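Local coordinates for protein alpha-fucosidase GH29 (Fusarium graminearum, PDB 4PSR) that hydrolyses alpha-L-fucosides and probably releases alpha-1,6-linked fucose from the innermost N-acetylglucosamine of glycoprotein glycans, at residues G116-A120 against M164-I168; E288-S293 against V389-F394; Y299-A305 against N336-N342; H327-R332 against P397-N401. All blocks are in the same frame, centred on the assembly; numbering follows the deposited sequence.

Contact 1 (G116-A120 against M164-I168); sequences GARFA and MKLVI
Three backbone hydrogen bonds tie Ala120 and Arg118 to the strand that starts at Lys165. The shortest runs from Ala120 N to Lys165 O at 2.9 Å. The nitrogen of Val167 reaches Ala120 O at 3.0 Å. Lys165 N closes the ladder on Arg118 O at 3.1 Å. Lys165 O also receives a CA-H...O contact from Phe119 CA, so the NH of Ala120 and this CA-H share one carbonyl. The pairing is parallel, with Phe119 beside Lys165 and Ala120 beside Leu166. These are neighbouring strands of the TIM barrel, joined through helix 151-161 in a beta-alpha-beta unit. Arg118 lies just before its strand, and its NH1 forms a salt bridge with Asp375. On the face that carries Phe119, Lys165 and Val167, the phenyl ring offers its edge. Its CD1 lies 4.0 Å from Val167 CG1. The branch at CG1 stands between the backbone N and the carbonyl carbon (chi1 55°), which also sets it 3.4 Å from Ala120 C. Lys165 bends at chi2 and takes its amine away to a cation-pi contact with Trp23. The other face belongs to Ala120 and Met164. The thioether bends at chi3 (-70°), so that Met164 SD and CE both lie 4.1 Å from Ala120 CB. Met164 SD also sits 3.4 Å from Ala117 O. Helix 105-114 covers this side, with Val112 against Ala117 and Ala120, and Ile109 against Met164.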
loop_
_atom_site.group_PDB
_atom_site.type_symbol
_atom_site.label_atom_id
_atom_site.label_comp_id
_atom_site.label_asym_id
_atom_site.label_seq_id
_atom_site.Cartn_x
_atom_site.Cartn_y
_atom_site.Cartn_z
ATOM N N GLY A 116 -1.405 -6.357 14.436
ATOM C CA GLY A 116 -0.528 -7.152 13.609
ATOM C C GLY A 116 0.309 -6.335 12.619
ATOM O O GLY A 116 0.985 -6.902 11.779
ATOM N N ALA A 117 0.272 -5.011 12.717
ATOM C CA ALA A 117 1.069 -4.140 11.848
ATOM C C ALA A 117 2.560 -4.451 12.058
ATOM O O ALA A 117 3.006 -4.561 13.201
ATOM C CB ALA A 117 0.801 -2.721 12.224
ATOM N N ARG A 118 3.312 -4.561 10.964
ATOM C CA ARG A 118 4.746 -4.745 11.071
ATOM C C ARG A 118 5.511 -3.473 10.729
ATOM O O ARG A 118 6.718 -3.401 10.958
ATOM C CB ARG A 118 5.208 -5.890 10.193
ATOM C CG ARG A 118 4.894 -7.247 10.749
ATOM C CD ARG A 118 5.779 -8.254 10.061
ATOM N NE ARG A 118 5.729 -9.557 10.687
ATOM C CZ ARG A 118 6.290 -10.621 10.164
ATOM N NH1 ARG A 118 6.951 -10.517 9.009
ATOM N NH2 ARG A 118 6.195 -11.777 10.789
ATOM N N PHE A 119 4.805 -2.471 10.206
ATOM C CA PHE A 119 5.338 -1.109 10.064
ATOM C C PHE A 119 4.240 -0.135 10.442
ATOM O O PHE A 119 3.066 -0.437 10.223
ATOM C CB PHE A 119 5.950 -0.801 8.667
ATOM C CG PHE A 119 5.036 -1.047 7.459
ATOM C CD1 PHE A 119 4.551 0.017 6.726
ATOM C CD2 PHE A 119 4.781 -2.332 6.990
ATOM C CE1 PHE A 119 3.769 -0.193 5.606
ATOM C CE2 PHE A 119 3.984 -2.553 5.875
ATOM C CZ PHE A 119 3.492 -1.471 5.176
ATOM N N ALA A 120 4.621 1.008 10.998
ATOM C CA ALA A 120 3.665 1.968 11.479
ATOM C C ALA A 120 4.281 3.342 11.590
ATOM O O ALA A 120 5.504 3.470 11.725
ATOM C CB ALA A 120 3.106 1.536 12.852
ATOM N N MET A 164 8.172 -2.373 15.789
ATOM C CA MET A 164 7.679 -2.243 14.429
ATOM C C MET A 164 8.658 -1.351 13.671
ATOM O O MET A 164 9.332 -0.493 14.254
ATOM C CB MET A 164 6.273 -1.627 14.406
ATOM C CG MET A 164 5.224 -2.508 15.041
ATOM S SD MET A 164 3.583 -1.819 15.118
ATOM C CE MET A 164 3.807 -0.532 16.328
ATOM N N LYS A 165 8.743 -1.578 12.370
ATOM C CA LYS A 165 9.447 -0.661 11.472
ATOM C C LYS A 165 8.678 0.644 11.388
ATOM O O LYS A 165 7.454 0.676 11.544
ATOM C CB LYS A 165 9.603 -1.304 10.084
ATOM C CG LYS A 165 10.480 -2.558 10.056
ATOM C CD LYS A 165 11.911 -2.234 9.714
ATOM C CE LYS A 165 12.792 -3.480 9.572
ATOM N NZ LYS A 165 14.170 -3.069 9.206
ATOM N N LEU A 166 9.391 1.724 11.111
ATOM C CA LEU A 166 8.812 3.061 11.089
ATOM C C LEU A 166 8.572 3.539 9.654
ATOM O O LEU A 166 9.523 3.629 8.844
ATOM C CB LEU A 166 9.732 4.058 11.793
ATOM C CG LEU A 166 9.272 5.517 11.834
ATOM C CD1 LEU A 166 8.025 5.699 12.642
ATOM C CD2 LEU A 166 10.380 6.425 12.353
ATOM N N VAL A 167 7.311 3.869 9.364
ATOM C CA VAL A 167 6.957 4.591 8.143
ATOM C C VAL A 167 6.636 6.038 8.495
ATOM O O VAL A 167 5.981 6.323 9.514
ATOM C CB VAL A 167 5.779 3.928 7.362
ATOM C CG1 VAL A 167 4.533 3.748 8.226
ATOM C CG2 VAL A 167 5.443 4.711 6.096
ATOM N N ILE A 168 7.092 6.943 7.630
ATOM C CA ILE A 168 6.742 8.362 7.719
ATOM C C ILE A 168 6.129 8.779 6.387
ATOM O O ILE A 168 6.752 8.551 5.337
ATOM C CB ILE A 168 7.971 9.251 8.030
ATOM C CG1 ILE A 168 8.579 8.903 9.407
ATOM C CG2 ILE A 168 7.607 10.741 7.938
ATOM C CD1 ILE A 168 7.753 9.331 10.610
#

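Contact 2 (E288-S293 against V389-F394); sequences ERGGPS and VEGGSF
Arg289 and Phe394 come together through extended first torsions. In Arg289, CG lies opposite the backbone N (chi1 -164°) and the chain runs straight from CG to NE. Phe394 likewise swings its CG away from its own backbone N, which sets the phenyl ring under CD and NE of the arginine. The two side chains cross obliquely, with guanidinium and ring planes only 13° apart. Arg289 CD stands over the ring face, 3.7 Å from the centroid of the Phe394 ring and 17° off the normal, a CH-pi contact. Further out, Arg289 NE lies 3.3 Å from Phe394 CE2, over the rim of the ring. The polar end is fixed elsewhere: NE forms a salt bridge with Asp304, NH2 bonds to Ser307 O, and the guanidinium makes a cation-pi contact with Trp311, one of the residues around the bound fucose.

Arg289 is the second residue of a type II beta turn from Glu288 to Gly291, closed by Gly291 N to Glu288 O at 2.9 Å. Gly290 takes the third position with positive phi, where glycine is favoured. Its nitrogen lies 3.9 Å from Phe394 CD1, and its oxygen 3.5 Å from Val389 CG1. A water bridges the far end, within hydrogen-bonding distance of Ser293 O and Val389 O.

The loop 288-293 follows strand 284-287 of the barrel and packs Pro292 on Trp300 of the next strand. The loop 389-394 follows strand 383-384 of the antiparallel sheet and rests Val389 on Asp331 and Arg332 of helix 322-334.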
loop_
_atom_site.group_PDB
_atom_site.type_symbol
_atom_site.label_atom_id
_atom_site.label_comp_id
_atom_site.label_asym_id
_atom_site.label_seq_id
_atom_site.Cartn_x
_atom_site.Cartn_y
_atom_site.Cartn_z
ATOM N N GLU A 288 -3.508 3.512 -6.133
ATOM C CA GLU A 288 -4.728 4.135 -5.634
ATOM C C GLU A 288 -5.538 3.151 -4.802
ATOM O O GLU A 288 -5.451 1.952 -4.987
ATOM C CB GLU A 288 -5.575 4.629 -6.817
ATOM C CG GLU A 288 -6.084 3.529 -7.728
ATOM C CD GLU A 288 -6.435 4.039 -9.119
ATOM O OE1 GLU A 288 -6.942 5.177 -9.231
ATOM O OE2 GLU A 288 -6.188 3.304 -10.100
ATOM N N ARG A 289 -6.381 3.680 -3.920
ATOM C CA ARG A 289 -7.171 2.845 -3.017
ATOM C C ARG A 289 -7.940 1.731 -3.744
ATOM O O ARG A 289 -8.564 1.947 -4.782
ATOM C CB ARG A 289 -8.112 3.735 -2.218
ATOM C CG ARG A 289 -8.708 3.074 -1.005
ATOM C CD ARG A 289 -9.543 4.085 -0.292
ATOM N NE ARG A 289 -10.210 3.502 0.853
ATOM C CZ ARG A 289 -10.959 4.210 1.685
ATOM N NH1 ARG A 289 -11.101 5.514 1.468
ATOM N NH2 ARG A 289 -11.534 3.618 2.722
ATOM N N GLY A 290 -7.873 0.524 -3.194
ATOM C CA GLY A 290 -8.422 -0.647 -3.861
ATOM C C GLY A 290 -7.327 -1.484 -4.487
ATOM O O GLY A 290 -7.487 -2.700 -4.635
ATOM N N GLY A 291 -6.222 -0.836 -4.881
ATOM C CA GLY A 291 -5.134 -1.506 -5.577
ATOM C C GLY A 291 -5.444 -1.935 -7.007
ATOM O O GLY A 291 -6.517 -1.634 -7.536
ATOM N N PRO A 292 -4.534 -2.673 -7.631
ATOM C CA PRO A 292 -4.725 -3.160 -9.002
ATOM C C PRO A 292 -5.767 -4.285 -9.094
ATOM O O PRO A 292 -6.002 -5.014 -8.135
ATOM C CB PRO A 292 -3.336 -3.695 -9.369
ATOM C CG PRO A 292 -2.796 -4.181 -8.039
ATOM C CD PRO A 292 -3.261 -3.155 -7.056
ATOM N N SER A 293 -6.376 -4.452 -10.255
ATOM C CA SER A 293 -7.323 -5.537 -10.456
ATOM C C SER A 293 -6.605 -6.862 -10.676
ATOM O O SER A 293 -7.184 -7.931 -10.498
ATOM C CB SER A 293 -8.217 -5.240 -11.661
ATOM O OG SER A 293 -7.422 -5.095 -12.820
ATOM N N VAL A 389 -12.008 -6.750 -7.292
ATOM C CA VAL A 389 -11.736 -5.316 -7.312
ATOM C C VAL A 389 -11.769 -4.847 -8.757
ATOM O O VAL A 389 -11.159 -5.479 -9.632
ATOM C CB VAL A 389 -10.321 -5.027 -6.717
ATOM C CG1 VAL A 389 -9.819 -3.626 -7.096
ATOM C CG2 VAL A 389 -10.322 -5.195 -5.212
ATOM N N GLU A 390 -12.440 -3.728 -9.032
ATOM C CA GLU A 390 -12.387 -3.180 -10.397
ATOM C C GLU A 390 -11.129 -2.363 -10.731
ATOM O O GLU A 390 -10.707 -2.309 -11.888
ATOM C CB GLU A 390 -13.644 -2.350 -10.678
ATOM C CG GLU A 390 -14.857 -3.204 -11.022
ATOM C CD GLU A 390 -14.554 -4.180 -12.133
ATOM O OE1 GLU A 390 -14.237 -3.714 -13.271
ATOM O OE2 GLU A 390 -14.588 -5.409 -11.863
ATOM N N GLY A 391 -10.517 -1.748 -9.734
ATOM C CA GLY A 391 -9.426 -0.833 -10.004
ATOM C C GLY A 391 -9.995 0.530 -10.356
ATOM O O GLY A 391 -11.206 0.743 -10.276
ATOM N N GLY A 392 -9.128 1.456 -10.746
ATOM C CA GLY A 392 -9.558 2.810 -11.040
ATOM C C GLY A 392 -10.110 3.500 -9.806
ATOM O O GLY A 392 -9.443 3.560 -8.769
ATOM N N SER A 393 -11.335 4.009 -9.912
ATOM C CA SER A 393 -11.939 4.779 -8.829
ATOM C C SER A 393 -12.611 3.888 -7.781
ATOM O O SER A 393 -13.526 3.118 -8.081
ATOM C CB SER A 393 -12.938 5.799 -9.387
ATOM O OG SER A 393 -13.465 6.615 -8.353
ATOM N N PHE A 394 -12.134 4.020 -6.548
ATOM C CA PHE A 394 -12.639 3.279 -5.396
ATOM C C PHE A 394 -14.090 3.645 -5.085
ATOM O O PHE A 394 -14.455 4.821 -5.086
ATOM C CB PHE A 394 -11.754 3.613 -4.193
ATOM C CG PHE A 394 -12.036 2.796 -2.969
ATOM C CD1 PHE A 394 -11.631 1.481 -2.894
ATOM C CD2 PHE A 394 -12.676 3.359 -1.880
ATOM C CE1 PHE A 394 -11.879 0.733 -1.770
ATOM C CE2 PHE A 394 -12.918 2.613 -0.743
ATOM C CZ PHE A 394 -12.506 1.294 -0.691
HETATM O O HOH W 1 -9.499 -7.858 -9.157
#

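Contact 3 (Y299-A305 against N336-N342); sequences YWQTDDA and NGNMLLN
From Trp300 paired with Gly337 to Ala305 paired with Asn342, the two strands run parallel and in unbroken register. Their axes approach to 4.4 Å, and their N-to-C directions differ by 29°, the usual twist of neighbouring barrel strands. The hydrogen bonds zigzag between Trp300, Thr302 and Asp304 on one side and Asn338, Leu340 and Asn342 on the other. Leu340 N to Thr302 O is the straightest, at 2.9 Å. Before the ladder, Trp300 N makes only a weak bond to Asn336 O.

Trp300 CG stands between its backbone N and carbonyl carbon (chi1 53°), which turns the indole over Gly337. The CA of Gly337 lies 3.6 Å from the centroid of the six-membered ring of Trp300, over its face, in a CH-pi contact. The indole covers the very position where glycine has no side chain. Trp300 NE1 bonds to Lys335 O. Tyr299 has Asn336 O over the centre of its ring, 3.4 Å above the plane. At the ring's edge, Tyr299 OH donates to Asn338 OD1 at 2.7 Å, from 44° above the carbonyl plane. Lys28 NZ is a second partner of that hydroxyl. On the face with Gln301, the Asp303 and Leu340 side chains lie side by side, Asp303 OD1 at 3.6 Å from Leu340 CD2. Trp224 NE1 bonds to this carboxylate, and the side chain of Asp303 is about 5 Å from the bound fucose.

These are the last two strands of the closed eight-stranded TIM barrel. Helix 322-334 connects them and packs Leu329 on Met339. Strand 337-343 completes the circle by pairing with strand 29-33.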
loop_
_atom_site.group_PDB
_atom_site.type_symbol
_atom_site.label_atom_id
_atom_site.label_comp_id
_atom_site.label_asym_id
_atom_site.label_seq_id
_atom_site.Cartn_x
_atom_site.Cartn_y
_atom_site.Cartn_z
ATOM N N TYR A 299 7.093 -5.830 -6.941
ATOM C CA TYR A 299 6.421 -5.615 -5.644
ATOM C C TYR A 299 5.962 -4.170 -5.479
ATOM O O TYR A 299 6.713 -3.229 -5.752
ATOM C CB TYR A 299 7.383 -5.990 -4.500
ATOM C CG TYR A 299 6.635 -6.489 -3.281
ATOM C CD1 TYR A 299 6.343 -7.842 -3.118
ATOM C CD2 TYR A 299 6.154 -5.594 -2.322
ATOM C CE1 TYR A 299 5.606 -8.286 -2.042
ATOM C CE2 TYR A 299 5.411 -6.044 -1.223
ATOM C CZ TYR A 299 5.145 -7.380 -1.122
ATOM O OH TYR A 299 4.407 -7.857 -0.093
ATOM N N TRP A 300 4.733 -3.992 -5.010
ATOM C CA TRP A 300 4.076 -2.685 -4.926
ATOM C C TRP A 300 3.348 -2.567 -3.575
ATOM O O TRP A 300 3.350 -3.521 -2.754
ATOM C CB TRP A 300 3.085 -2.507 -6.119
ATOM C CG TRP A 300 2.141 -3.652 -6.206
ATOM C CD1 TRP A 300 2.363 -4.823 -6.843
ATOM C CD2 TRP A 300 0.876 -3.790 -5.537
ATOM N NE1 TRP A 300 1.307 -5.687 -6.628
ATOM C CE2 TRP A 300 0.395 -5.083 -5.810
ATOM C CE3 TRP A 300 0.113 -2.950 -4.731
ATOM C CZ2 TRP A 300 -0.823 -5.549 -5.315
ATOM C CZ3 TRP A 300 -1.097 -3.417 -4.221
ATOM C CH2 TRP A 300 -1.550 -4.716 -4.526
ATOM N N GLN A 301 2.731 -1.429 -3.303
ATOM C CA GLN A 301 1.841 -1.323 -2.145
ATOM C C GLN A 301 0.651 -0.464 -2.490
ATOM O O GLN A 301 0.604 0.120 -3.589
ATOM C CB GLN A 301 2.556 -0.824 -0.875
ATOM C CG GLN A 301 2.948 0.660 -0.877
ATOM C CD GLN A 301 3.007 1.218 0.527
ATOM O OE1 GLN A 301 3.882 0.834 1.325
ATOM N NE2 GLN A 301 2.027 2.051 0.872
ATOM N N THR A 302 -0.301 -0.391 -1.572
ATOM C CA THR A 302 -1.458 0.466 -1.709
ATOM C C THR A 302 -1.849 0.937 -0.307
ATOM O O THR A 302 -1.473 0.319 0.703
ATOM C CB THR A 302 -2.585 -0.231 -2.465
ATOM O OG1 THR A 302 -3.667 0.675 -2.704
ATOM C CG2 THR A 302 -3.121 -1.399 -1.672
ATOM N N ASP A 303 -2.606 2.017 -0.248
ATOM C CA ASP A 303 -3.133 2.529 1.025
ATOM C C ASP A 303 -4.647 2.325 1.113
ATOM O O ASP A 303 -5.351 2.432 0.106
ATOM C CB ASP A 303 -2.837 4.020 1.194
ATOM C CG ASP A 303 -1.472 4.379 0.717
ATOM O OD1 ASP A 303 -0.491 3.854 1.274
ATOM O OD2 ASP A 303 -1.388 5.168 -0.266
ATOM N N ASP A 304 -5.164 2.042 2.302
ATOM C CA ASP A 304 -6.599 1.933 2.507
ATOM C C ASP A 304 -6.939 2.658 3.805
ATOM O O ASP A 304 -6.057 3.223 4.434
ATOM C CB ASP A 304 -7.042 0.482 2.568
ATOM C CG ASP A 304 -8.387 0.266 1.889
ATOM O OD1 ASP A 304 -9.343 1.033 2.169
ATOM O OD2 ASP A 304 -8.479 -0.662 1.064
ATOM N N ALA A 305 -8.209 2.645 4.209
ATOM C CA ALA A 305 -8.627 3.401 5.386
ATOM C C ALA A 305 -9.838 2.749 6.018
ATOM O O ALA A 305 -10.652 2.165 5.307
ATOM C CB ALA A 305 -8.933 4.834 4.978
ATOM N N ASN A 336 0.654 -9.466 -4.922
ATOM C CA ASN A 336 2.090 -9.131 -4.817
ATOM C C ASN A 336 2.342 -7.749 -4.245
ATOM O O ASN A 336 3.344 -7.092 -4.601
ATOM C CB ASN A 336 2.813 -9.350 -6.163
ATOM C CG ASN A 336 4.319 -9.339 -6.052
ATOM O OD1 ASN A 336 4.917 -9.985 -5.195
ATOM N ND2 ASN A 336 4.952 -8.629 -6.985
ATOM N N GLY A 337 1.483 -7.338 -3.318
ATOM C CA GLY A 337 1.624 -6.056 -2.642
ATOM C C GLY A 337 1.516 -6.091 -1.135
ATOM O O GLY A 337 1.158 -7.112 -0.548
ATOM N N ASN A 338 1.821 -4.947 -0.516
ATOM C CA ASN A 338 1.473 -4.662 0.883
ATOM C C ASN A 338 0.264 -3.725 0.957
ATOM O O ASN A 338 0.006 -2.967 0.014
ATOM C CB ASN A 338 2.618 -3.967 1.636
ATOM C CG ASN A 338 3.796 -4.864 1.921
ATOM O OD1 ASN A 338 3.737 -6.074 1.814
ATOM N ND2 ASN A 338 4.909 -4.245 2.285
ATOM N N MET A 339 -0.420 -3.724 2.098
ATOM C CA MET A 339 -1.504 -2.783 2.381
ATOM C C MET A 339 -1.139 -1.950 3.581
ATOM O O MET A 339 -0.873 -2.488 4.674
ATOM C CB MET A 339 -2.825 -3.513 2.651
ATOM C CG MET A 339 -4.023 -2.552 2.679
ATOM S SD MET A 339 -5.611 -3.350 2.890
ATOM C CE MET A 339 -5.499 -3.526 4.623
ATOM N N LEU A 340 -1.162 -0.635 3.402
ATOM C CA LEU A 340 -0.930 0.324 4.485
ATOM C C LEU A 340 -2.270 0.937 4.849
ATOM O O LEU A 340 -2.884 1.680 4.052
ATOM C CB LEU A 340 0.061 1.414 4.020
ATOM C CG LEU A 340 0.284 2.589 4.977
ATOM C CD1 LEU A 340 0.748 2.128 6.358
ATOM C CD2 LEU A 340 1.270 3.605 4.351
ATOM N N LEU A 341 -2.756 0.599 6.053
ATOM C CA LEU A 341 -4.065 1.020 6.530
ATOM C C LEU A 341 -4.025 2.301 7.331
ATOM O O LEU A 341 -3.289 2.436 8.315
ATOM C CB LEU A 341 -4.689 -0.095 7.380
ATOM C CG LEU A 341 -6.058 0.186 7.984
ATOM C CD1 LEU A 341 -7.135 0.370 6.925
ATOM C CD2 LEU A 341 -6.423 -0.926 8.965
ATOM N N ASN A 342 -4.861 3.251 6.923
ATOM C CA ASN A 342 -4.979 4.532 7.615
ATOM C C ASN A 342 -6.040 4.523 8.694
ATOM O O ASN A 342 -7.160 4.018 8.455
ATOM C CB ASN A 342 -5.279 5.667 6.624
ATOM C CG ASN A 342 -5.560 6.960 7.309
ATOM O OD1 ASN A 342 -4.644 7.625 7.758
ATOM N ND2 ASN A 342 -6.821 7.331 7.395
#

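Contact 4 (H327-R332 against P397-N401); sequences HSLLDR and PLQGN. With NAG (2-acetamido-2-deoxy-beta-D-glucopyranose), chain E.
The imidazole of His327 meets the chain of Gln399 and Gly400 with its edge. Gly400 N donates to His327 ND1 at 2.9 Å, tilted 15° from the ring plane. ND1 thus accepts and NE2 bonds to the carbonyl of Leu483, consistent with a neutral ring carrying its proton on NE2. The guanidinium of Arg332 has Ser328 O over the centre of one face, 3.4 Å above the plane. At its edge, in plane, lies Asp331 OD2, gripped side-on by NE at 3.1 Å and by NH1 at 2.9 Å. Bends at chi2 (-47°) and chi3 (103°) fold the arginine back to reach it. Lys335 and Arg406 also hold the Asp331 carboxylate. Helix 322-334 belongs to the TIM barrel, whereas 397-401 is in a loop between strands 383-384 and 405-409 of the antiparallel sheet. The contact therefore joins the two. Leu398 supplies the apolar part. Its CD2 touches Asp331 CB at 3.7 Å, the side chains crossing at about a right angle. One water accepts from both Arg332 NH1 and Leu398 N, at 3.0 and 2.9 Å. Asn401 ND2 is linked covalently to C1 of an N-acetylglucosamine, and its OD1 bonds to Ser403 N.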
loop_
_atom_site.group_PDB
_atom_site.type_symbol
_atom_site.label_atom_id
_atom_site.label_comp_id
_atom_site.label_asym_id
_atom_site.label_seq_id
_atom_site.Cartn_x
_atom_site.Cartn_y
_atom_site.Cartn_z
ATOM N N HIS A 327 -10.444 -8.941 4.216
ATOM C CA HIS A 327 -10.523 -9.396 2.822
ATOM C C HIS A 327 -9.687 -8.525 1.883
ATOM O O HIS A 327 -9.056 -9.027 0.961
ATOM C CB HIS A 327 -11.975 -9.456 2.359
ATOM C CG HIS A 327 -12.771 -10.507 3.052
ATOM N ND1 HIS A 327 -14.069 -10.795 2.695
ATOM C CD2 HIS A 327 -12.456 -11.339 4.075
ATOM C CE1 HIS A 327 -14.518 -11.769 3.470
ATOM N NE2 HIS A 327 -13.559 -12.117 4.314
ATOM N N SER A 328 -9.668 -7.222 2.142
ATOM C CA SER A 328 -8.879 -6.312 1.323
ATOM C C SER A 328 -7.392 -6.643 1.483
ATOM O O SER A 328 -6.673 -6.692 0.503
ATOM C CB SER A 328 -9.171 -4.856 1.663
ATOM O OG SER A 328 -10.498 -4.520 1.253
ATOM N N LEU A 329 -6.935 -6.837 2.725
ATOM C CA LEU A 329 -5.548 -7.194 2.963
ATOM C C LEU A 329 -5.171 -8.461 2.181
ATOM O O LEU A 329 -4.134 -8.515 1.536
ATOM C CB LEU A 329 -5.321 -7.390 4.462
ATOM C CG LEU A 329 -3.935 -7.924 4.842
ATOM C CD1 LEU A 329 -2.828 -6.970 4.394
ATOM C CD2 LEU A 329 -3.877 -8.164 6.342
ATOM N N LEU A 330 -6.000 -9.503 2.297
ATOM C CA LEU A 330 -5.703 -10.758 1.615
ATOM C C LEU A 330 -5.630 -10.570 0.102
ATOM O O LEU A 330 -4.749 -11.132 -0.569
ATOM C CB LEU A 330 -6.752 -11.810 1.974
ATOM C CG LEU A 330 -6.737 -12.264 3.447
ATOM C CD1 LEU A 330 -8.045 -12.934 3.813
ATOM C CD2 LEU A 330 -5.540 -13.186 3.733
ATOM N N ASP A 331 -6.557 -9.783 -0.443
ATOM C CA ASP A 331 -6.529 -9.468 -1.850
ATOM C C ASP A 331 -5.222 -8.799 -2.262
ATOM O O ASP A 331 -4.595 -9.219 -3.217
ATOM C CB ASP A 331 -7.746 -8.614 -2.196
ATOM C CG ASP A 331 -7.915 -8.429 -3.684
ATOM O OD1 ASP A 331 -8.380 -9.376 -4.361
ATOM O OD2 ASP A 331 -7.655 -7.312 -4.215
ATOM N N ARG A 332 -4.810 -7.758 -1.548
ATOM C CA ARG A 332 -3.586 -7.046 -1.928
ATOM C C ARG A 332 -2.367 -7.944 -1.834
ATOM O O ARG A 332 -1.513 -7.944 -2.721
ATOM C CB ARG A 332 -3.334 -5.790 -1.077
ATOM C CG ARG A 332 -4.480 -4.751 -0.966
ATOM C CD ARG A 332 -5.129 -4.400 -2.292
ATOM N NE ARG A 332 -6.428 -5.025 -2.540
ATOM C CZ ARG A 332 -7.597 -4.589 -2.088
ATOM N NH1 ARG A 332 -8.705 -5.270 -2.415
ATOM N NH2 ARG A 332 -7.677 -3.526 -1.282
ATOM N N PRO A 397 -14.735 -1.071 -0.211
ATOM C CA PRO A 397 -13.723 -2.135 -0.134
ATOM C C PRO A 397 -14.269 -3.522 -0.445
ATOM O O PRO A 397 -15.449 -3.770 -0.184
ATOM C CB PRO A 397 -13.258 -2.060 1.320
ATOM C CG PRO A 397 -14.439 -1.485 2.051
ATOM C CD PRO A 397 -15.049 -0.502 1.110
ATOM N N LEU A 398 -13.421 -4.390 -0.982
ATOM C CA LEU A 398 -13.777 -5.801 -1.211
ATOM C C LEU A 398 -14.317 -6.492 0.020
ATOM O O LEU A 398 -13.694 -6.490 1.084
ATOM C CB LEU A 398 -12.562 -6.605 -1.648
ATOM C CG LEU A 398 -12.758 -8.119 -1.830
ATOM C CD1 LEU A 398 -13.599 -8.341 -3.071
ATOM C CD2 LEU A 398 -11.435 -8.856 -1.949
ATOM N N GLN A 399 -15.445 -7.142 -0.183
ATOM C CA GLN A 399 -15.982 -8.078 0.778
ATOM C C GLN A 399 -16.352 -9.323 0.012
ATOM O O GLN A 399 -17.199 -9.298 -0.869
ATOM C CB GLN A 399 -17.226 -7.515 1.443
ATOM C CG GLN A 399 -16.968 -6.377 2.389
ATOM C CD GLN A 399 -18.122 -6.167 3.344
ATOM O OE1 GLN A 399 -18.554 -7.099 4.025
ATOM N NE2 GLN A 399 -18.637 -4.943 3.391
ATOM N N GLY A 400 -15.680 -10.420 0.330
ATOM C CA GLY A 400 -15.949 -11.697 -0.292
ATOM C C GLY A 400 -16.774 -12.624 0.586
ATOM O O GLY A 400 -17.281 -12.248 1.643
ATOM N N ASN A 401 -16.929 -13.842 0.095
ATOM C CA ASN A 401 -17.647 -14.884 0.799
ATOM C C ASN A 401 -17.047 -16.254 0.477
ATOM O O ASN A 401 -15.942 -16.355 -0.102
ATOM C CB ASN A 401 -19.156 -14.805 0.485
ATOM C CG ASN A 401 -19.485 -15.051 -0.991
ATOM O OD1 ASN A 401 -18.705 -15.607 -1.741
ATOM N ND2 ASN A 401 -20.707 -14.678 -1.388
HETATM C C1 NAG E . -21.255 -15.018 -2.665
HETATM C C2 NAG E . -22.688 -15.514 -2.557
HETATM C C3 NAG E . -23.207 -15.882 -3.941
HETATM C C4 NAG E . -23.044 -14.698 -4.883
HETATM C C5 NAG E . -21.604 -14.182 -4.859
HETATM C C6 NAG E . -21.429 -12.917 -5.664
HETATM C C7 NAG E . -23.464 -16.632 -0.509
HETATM C C8 NAG E . -23.430 -17.893 0.301
HETATM N N2 NAG E . -22.774 -16.653 -1.654
HETATM O O3 NAG E . -24.585 -16.237 -3.856
HETATM O O4 NAG E . -23.355 -15.077 -6.217
HETATM O O5 NAG E . -21.211 -13.873 -3.517
HETATM O O6 NAG E . -22.243 -11.866 -5.157
HETATM O O7 NAG E . -24.095 -15.646 -0.147
HETATM O O HOH W 2 -11.039 -3.320 -2.210
#

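Overall arrangement
Contact 1 closes first along the chain and links strands 119-125 and 165-170 of the barrel. Contact 3 joins strands 300-305 and 337-343 of the same sheet, with its centre 12 Å from that of contact 1. The two meet inside the barrel, where Phe119 packs on Leu340. Contact 3 is nested within contact 2, while contact 4 interlaces with both; contacts 2, 3 and 4 have centres 11 to 12 Å apart. Helix 322-334 and its Arg332 are common ground for these three. Contacts 2 and 4 use successive parts of the loop 385-404, which joins strands of the antiparallel sheet, to meet the barrel; contacts 2 and 3 lie nearer the fucose.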